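Local coordinates for putative phosphohistidine phosphatase, SixA (Nakamurella multipartita, PDB 4HBZ), which is probably a phosphohistidine phosphatase of the histidine phosphatase superfamily, which removes phosphate through a phosphohistidine intermediate, at residues A[34-39]-A[92-97]; A[39-44]-A[75-80]. One frame throughout, in Å; residues are numbered along the deposited sequence.

Contact 1: A[34-39]-A[92-97]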
loop_
_atom_site.group_PDB
_atom_site.type_symbol
_atom_site.label_atom_id
_atom_site.label_comp_id
_atom_site.label_asym_id
_atom_site.label_seq_id
_atom_site.Cartn_x
_atom_site.Cartn_y
_atom_site.Cartn_z
ATOM N N VAL A 34 -12.229 19.233 13.024
ATOM C CA VAL A 34 -11.448 20.414 13.417
ATOM C C VAL A 34 -9.936 20.106 13.539
ATOM O O VAL A 34 -9.126 21.014 13.486
ATOM C CB VAL A 34 -11.985 21.091 14.687
ATOM C CG1 VAL A 34 -13.430 21.534 14.459
ATOM C CG2 VAL A 34 -11.853 20.166 15.896
ATOM N N ARG A 35 -9.565 18.845 13.690
ATOM C CA ARG A 35 -8.160 18.449 13.538
ATOM C C ARG A 35 -8.044 17.506 12.356
ATOM O O ARG A 35 -8.802 16.540 12.265
ATOM C CB ARG A 35 -7.659 17.738 14.791
ATOM C CG ARG A 35 -7.519 18.615 16.022
ATOM C CD ARG A 35 -6.419 18.039 16.900
ATOM N NE ARG A 35 -6.670 16.633 17.175
ATOM C CZ ARG A 35 -6.662 16.079 18.388
ATOM N NH1 ARG A 35 -6.346 16.796 19.455
ATOM N NH2 ARG A 35 -6.935 14.790 18.526
ATOM N N ASP A 36 -7.092 17.750 11.446
ATOM C CA ASP A 36 -6.972 16.877 10.292
ATOM C C ASP A 36 -6.821 15.395 10.654
ATOM O O ASP A 36 -7.449 14.541 10.070
ATOM C CB ASP A 36 -5.787 17.281 9.403
ATOM C CG ASP A 36 -5.612 16.321 8.250
ATOM O OD1 ASP A 36 -6.298 16.566 7.197
ATOM O OD2 ASP A 36 -4.894 15.288 8.390
ATOM N N HIS A 37 -6.036 15.125 11.674
ATOM C CA HIS A 37 -5.714 13.734 12.003
ATOM C C HIS A 37 -7.005 12.986 12.425
ATOM O O HIS A 37 -7.080 11.768 12.212
ATOM C CB HIS A 37 -4.674 13.772 13.138
ATOM C CG HIS A 37 -3.995 12.480 13.421
ATOM N ND1 HIS A 37 -4.342 11.695 14.491
ATOM C CD2 HIS A 37 -2.938 11.871 12.830
ATOM C CE1 HIS A 37 -3.536 10.647 14.543
ATOM N NE2 HIS A 37 -2.679 10.727 13.538
ATOM N N ASP A 38 -8.030 13.688 12.887
ATOM C CA ASP A 38 -9.334 13.117 13.328
ATOM C C ASP A 38 -10.369 12.987 12.234
ATOM O O ASP A 38 -11.523 12.495 12.488
ATOM C CB ASP A 38 -9.967 13.995 14.419
ATOM C CG ASP A 38 -9.163 13.982 15.703
ATOM O OD1 ASP A 38 -8.455 12.978 15.951
ATOM O OD2 ASP A 38 -9.258 14.967 16.462
ATOM N N ARG A 39 -10.060 13.452 11.012
ATOM C CA ARG A 39 -11.094 13.415 9.971
ATOM C C ARG A 39 -11.553 11.967 9.691
ATOM O O ARG A 39 -10.744 11.084 9.428
ATOM C CB ARG A 39 -10.542 13.995 8.658
ATOM C CG ARG A 39 -10.357 15.509 8.743
ATOM C CD ARG A 39 -9.483 16.063 7.620
ATOM N NE ARG A 39 -10.102 15.730 6.351
ATOM C CZ ARG A 39 -9.485 15.344 5.262
ATOM N NH1 ARG A 39 -8.159 15.246 5.209
ATOM N NH2 ARG A 39 -10.225 14.992 4.202
ATOM N N GLU A 92 4.949 7.878 11.455
ATOM C CA GLU A 92 5.797 8.062 10.278
ATOM C C GLU A 92 5.004 7.974 8.987
ATOM O O GLU A 92 5.380 8.612 8.008
ATOM C CB GLU A 92 6.941 7.050 10.240
ATOM C CG GLU A 92 7.977 7.156 11.391
ATOM C CD GLU A 92 7.565 6.555 12.725
ATOM O OE1 GLU A 92 6.416 6.143 12.979
ATOM O OE2 GLU A 92 8.457 6.541 13.602
ATOM N N LEU A 93 3.876 7.248 8.967
ATOM C CA LEU A 93 3.070 7.120 7.756
ATOM C C LEU A 93 2.100 8.277 7.596
ATOM O O LEU A 93 1.471 8.381 6.557
ATOM C CB LEU A 93 2.336 5.797 7.702
ATOM C CG LEU A 93 2.997 4.628 6.983
ATOM C CD1 LEU A 93 4.371 4.309 7.540
ATOM C CD2 LEU A 93 2.111 3.400 6.941
ATOM N N TYR A 94 1.971 9.137 8.601
ATOM C CA TYR A 94 1.129 10.339 8.518
ATOM C C TYR A 94 2.022 11.493 8.039
ATOM O O TYR A 94 2.540 12.276 8.802
ATOM C CB TYR A 94 0.473 10.623 9.854
ATOM C CG TYR A 94 -0.393 11.863 9.858
ATOM C CD1 TYR A 94 -1.560 11.932 9.116
ATOM C CD2 TYR A 94 -0.065 12.964 10.654
ATOM C CE1 TYR A 94 -2.369 13.014 9.139
ATOM C CE2 TYR A 94 -0.883 14.083 10.684
ATOM C CZ TYR A 94 -2.038 14.095 9.886
ATOM O OH TYR A 94 -2.844 15.229 9.974
ATOM N N GLY A 95 2.198 11.548 6.732
ATOM C CA GLY A 95 3.028 12.558 6.103
ATOM C C GLY A 95 4.428 12.169 5.768
ATOM O O GLY A 95 5.156 12.961 5.176
ATOM N N GLY A 96 4.848 10.940 6.097
ATOM C CA GLY A 96 6.123 10.463 5.658
ATOM C C GLY A 96 6.227 10.368 4.148
ATOM O O GLY A 96 5.219 10.325 3.448
ATOM N N GLY A 97 7.458 10.353 3.674
ATOM C CA GLY A 97 7.759 10.157 2.241
ATOM C C GLY A 97 8.041 8.694 1.902
ATOM O O GLY A 97 7.913 7.789 2.727
#

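Contact 2: A[39-44]-A[75-80]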
loop_
_atom_site.group_PDB
_atom_site.type_symbol
_atom_site.label_atom_id
_atom_site.label_comp_id
_atom_site.label_asym_id
_atom_site.label_seq_id
_atom_site.Cartn_x
_atom_site.Cartn_y
_atom_site.Cartn_z
ATOM N N ARG A 39 -10.060 13.452 11.012
ATOM C CA ARG A 39 -11.094 13.415 9.971
ATOM C C ARG A 39 -11.553 11.967 9.691
ATOM O O ARG A 39 -10.744 11.084 9.428
ATOM C CB ARG A 39 -10.542 13.995 8.658
ATOM C CG ARG A 39 -10.357 15.509 8.743
ATOM C CD ARG A 39 -9.483 16.063 7.620
ATOM N NE ARG A 39 -10.102 15.730 6.351
ATOM C CZ ARG A 39 -9.485 15.344 5.262
ATOM N NH1 ARG A 39 -8.159 15.246 5.209
ATOM N NH2 ARG A 39 -10.225 14.992 4.202
ATOM N N PRO A 40 -12.876 11.723 9.747
ATOM C CA PRO A 40 -13.383 10.382 9.568
ATOM C C PRO A 40 -13.640 10.066 8.105
ATOM O O PRO A 40 -13.745 10.969 7.265
ATOM C CB PRO A 40 -14.700 10.447 10.324
ATOM C CG PRO A 40 -15.208 11.797 10.010
ATOM C CD PRO A 40 -13.941 12.684 10.081
ATOM N N LEU A 41 -13.804 8.783 7.795
ATOM C CA LEU A 41 -14.297 8.447 6.469
ATOM C C LEU A 41 -15.715 8.987 6.270
ATOM O O LEU A 41 -16.545 9.051 7.220
ATOM C CB LEU A 41 -14.358 6.952 6.264
ATOM C CG LEU A 41 -12.981 6.232 6.260
ATOM C CD1 LEU A 41 -13.204 4.721 6.050
ATOM C CD2 LEU A 41 -12.017 6.848 5.297
ATOM N N THR A 42 -16.011 9.318 5.031
ATOM C CA THR A 42 -17.405 9.619 4.670
ATOM C C THR A 42 -18.154 8.301 4.485
ATOM O O THR A 42 -17.539 7.223 4.417
ATOM C CB THR A 42 -17.467 10.392 3.347
ATOM O OG1 THR A 42 -16.968 9.554 2.317
ATOM C CG2 THR A 42 -16.674 11.679 3.409
ATOM N N PRO A 43 -19.506 8.349 4.375
ATOM C CA PRO A 43 -20.184 7.099 4.074
ATOM C C PRO A 43 -19.740 6.452 2.772
ATOM O O PRO A 43 -19.649 5.211 2.706
ATOM C CB PRO A 43 -21.657 7.496 4.073
ATOM C CG PRO A 43 -21.706 8.704 5.023
ATOM C CD PRO A 43 -20.411 9.419 4.824
ATOM N N ASP A 44 -19.456 7.237 1.761
ATOM C CA ASP A 44 -18.929 6.650 0.513
ATOM C C ASP A 44 -17.533 6.071 0.742
ATOM O O ASP A 44 -17.208 5.008 0.191
ATOM C CB ASP A 44 -18.868 7.683 -0.605
ATOM C CG ASP A 44 -20.249 8.047 -1.186
ATOM O OD1 ASP A 44 -21.214 7.281 -1.089
ATOM O OD2 ASP A 44 -20.318 9.134 -1.771
ATOM N N ARG A 75 -6.872 4.424 9.856
ATOM C CA ARG A 75 -7.360 3.420 10.823
ATOM C C ARG A 75 -8.736 2.889 10.421
ATOM O O ARG A 75 -8.947 1.671 10.448
ATOM C CB ARG A 75 -7.429 4.006 12.233
ATOM C CG ARG A 75 -6.096 4.315 12.851
ATOM C CD ARG A 75 -6.285 5.001 14.214
ATOM N NE ARG A 75 -5.035 5.318 14.888
ATOM C CZ ARG A 75 -4.348 4.483 15.684
ATOM N NH1 ARG A 75 -4.808 3.257 15.993
ATOM N NH2 ARG A 75 -3.222 4.925 16.233
ATOM N N GLN A 76 -9.619 3.795 10.054
ATOM C CA GLN A 76 -10.979 3.430 9.696
ATOM C C GLN A 76 -11.024 2.679 8.382
ATOM O O GLN A 76 -11.827 1.756 8.194
ATOM C CB GLN A 76 -11.869 4.679 9.625
ATOM C CG GLN A 76 -12.165 5.221 11.021
ATOM C CD GLN A 76 -12.862 6.560 10.998
ATOM O OE1 GLN A 76 -13.250 7.041 9.953
ATOM N NE2 GLN A 76 -12.989 7.211 12.164
ATOM N N THR A 77 -10.182 3.045 7.434
ATOM C CA THR A 77 -10.082 2.288 6.197
ATOM C C THR A 77 -9.680 0.859 6.501
ATOM O O THR A 77 -10.306 -0.081 6.046
ATOM C CB THR A 77 -9.045 2.939 5.257
ATOM O OG1 THR A 77 -9.509 4.221 4.836
ATOM C CG2 THR A 77 -8.807 2.073 4.083
ATOM N N LEU A 78 -8.673 0.698 7.342
ATOM C CA LEU A 78 -8.260 -0.658 7.727
ATOM C C LEU A 78 -9.420 -1.430 8.390
ATOM O O LEU A 78 -9.663 -2.601 8.059
ATOM C CB LEU A 78 -7.028 -0.605 8.626
ATOM C CG LEU A 78 -6.559 -1.935 9.144
ATOM C CD1 LEU A 78 -6.174 -2.903 8.071
ATOM C CD2 LEU A 78 -5.400 -1.672 10.106
ATOM N N ALA A 79 -10.084 -0.810 9.337
ATOM C CA ALA A 79 -11.173 -1.458 10.047
ATOM C C ALA A 79 -12.200 -1.926 9.042
ATOM O O ALA A 79 -12.736 -3.064 9.138
ATOM C CB ALA A 79 -11.770 -0.482 11.078
ATOM N N ALA A 80 -12.528 -1.086 8.082
ATOM C CA ALA A 80 -13.595 -1.417 7.119
ATOM C C ALA A 80 -13.228 -2.584 6.195
ATOM O O ALA A 80 -14.112 -3.242 5.640
ATOM C CB ALA A 80 -13.996 -0.200 6.291
#

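Contact 1: A[34-39]-A[92-97]
Tyr94 meets Asp36 and His37 where two loops come together at the C-terminal end of the parallel strands of a histidine phosphatase fold. This is the end of the sheet where the family carries its active site. Segment 34-39 lies in the loop after strand 20-26 and contains a short 3-10 turn. Segment 92-97 lies in the loop after strand 86-90. The backbones stay well apart, with the CA atoms of His37 and Tyr94 8.4 Å from each other, and side chains make the contact. With CG anti to the backbone N (chi1 179°), the Tyr94 ring extends toward segment 34-39.

Tyr94 OH gives a short hydrogen bond of 2.6 Å to Asp36 OD2, meeting it on the anti side of the carboxylate. The carboxylate is turned only 29° from the ring plane, and OD2 sits at the ring edge. OD2 is also in a salt bridge with Arg73. The other oxygen, Asp36 OD1, takes a bond of 3.0 Å from Arg39 NH1 on its syn side, close to the guanidinium plane. Both oxygens are therefore held, and the rotation of the carboxylate is probably well fixed.

A phenylalanine in place of Tyr94 would probably leave Asp36 OD2 without its hydroxyl partner and the carboxylate less firmly set in its rotation.

His37 supplies the aromatic half of the contact. Its NE2 is hydrogen-bonded to Thr70 OG1, and its backbone is bonded to Ala72. The ring of Tyr94 also meets His120. The two rings of the contact form a T-shaped (edge-to-face) pair, with centroids 4.7 Å apart and planes at 86°. The edge belongs to His37: its CD2 stands 3.6 Å above the plane of the Tyr94 ring, over the ring centre.

Contact 2: A[39-44]-A[75-80]
The extended backbone at Pro40 and Leu41 passes beside the helix 72-81, closest at Leu41 and Gln76, whose CA atoms are 6.8 Å apart. Residues 39-42 are the end of a loop. Thr42 is the N-cap of helix 43-59, and its OG1 accepts a hydrogen bond from Gly45 N. Segment 75-80 is helical throughout.

One polar bond crosses the contact. Leu41 N donates to Gln76 OE1 at 2.8 Å, with an N-H...O angle of 167°. The amide C=O points almost straight at the donor. The Gln76 side chain is extended beyond CG (chi2 171°), which carries its amide from the helix to the loop backbone. OE1 also lies 3.4 Å from Pro40 CA, and Pro40 CB adds a contact at the same oxygen. The amide end thus rests against the Pro40-Leu41 link.

Leu41 supplies the apolar part. It runs alongside Gln76 in the opposite direction, so its branch lies near the start of that side chain. Leu41 CD1 is 3.8 Å from Gln76 CB. The same methyl is 3.7 Å from Thr77 N, against the helix backbone. The other methyl, Leu41 CD2, is 3.7 Å from Thr77 OG1, and these two side chains cross at about a right angle. The Thr77 hydroxyl is engaged by Arg73 O and Ala28 N, and Leu41 meets it with carbon alone. Leu41 also packs on Ala28 and Val46, and Thr77 touches His27 and Ala49.

The contact thus joins the lead-in of one helix to the flank of the next. Helices 43-59 and 72-81 belong to successive beta-alpha-beta crossovers, which link parallel strands 20-26, 65-69 and 86-90 in the alpha/beta fold of the histidine phosphatases.

Both contacts fix the long loop between strand 20-26 and helix 43-59, and they meet in sequence at Arg39. Contact 1 ties the middle of that loop to the loop after strand 86-90. Contact 2 ties its end to helix 72-81, and is nested inside the chain loop that contact 1 closes. Their centres are about 14 Å apart. Contact 1 is at the surface and relies on a hydroxyl-to-carboxylate hydrogen bond and an edge-to-face ring pair. Contact 2 is partly buried, includes the buried Thr77, and combines one hydrogen bond from a backbone N-H to a side-chain amide oxygen with aliphatic packing. Arg73 borders both: its side chain pairs with Asp36, and its carbonyl oxygen bonds to Thr77.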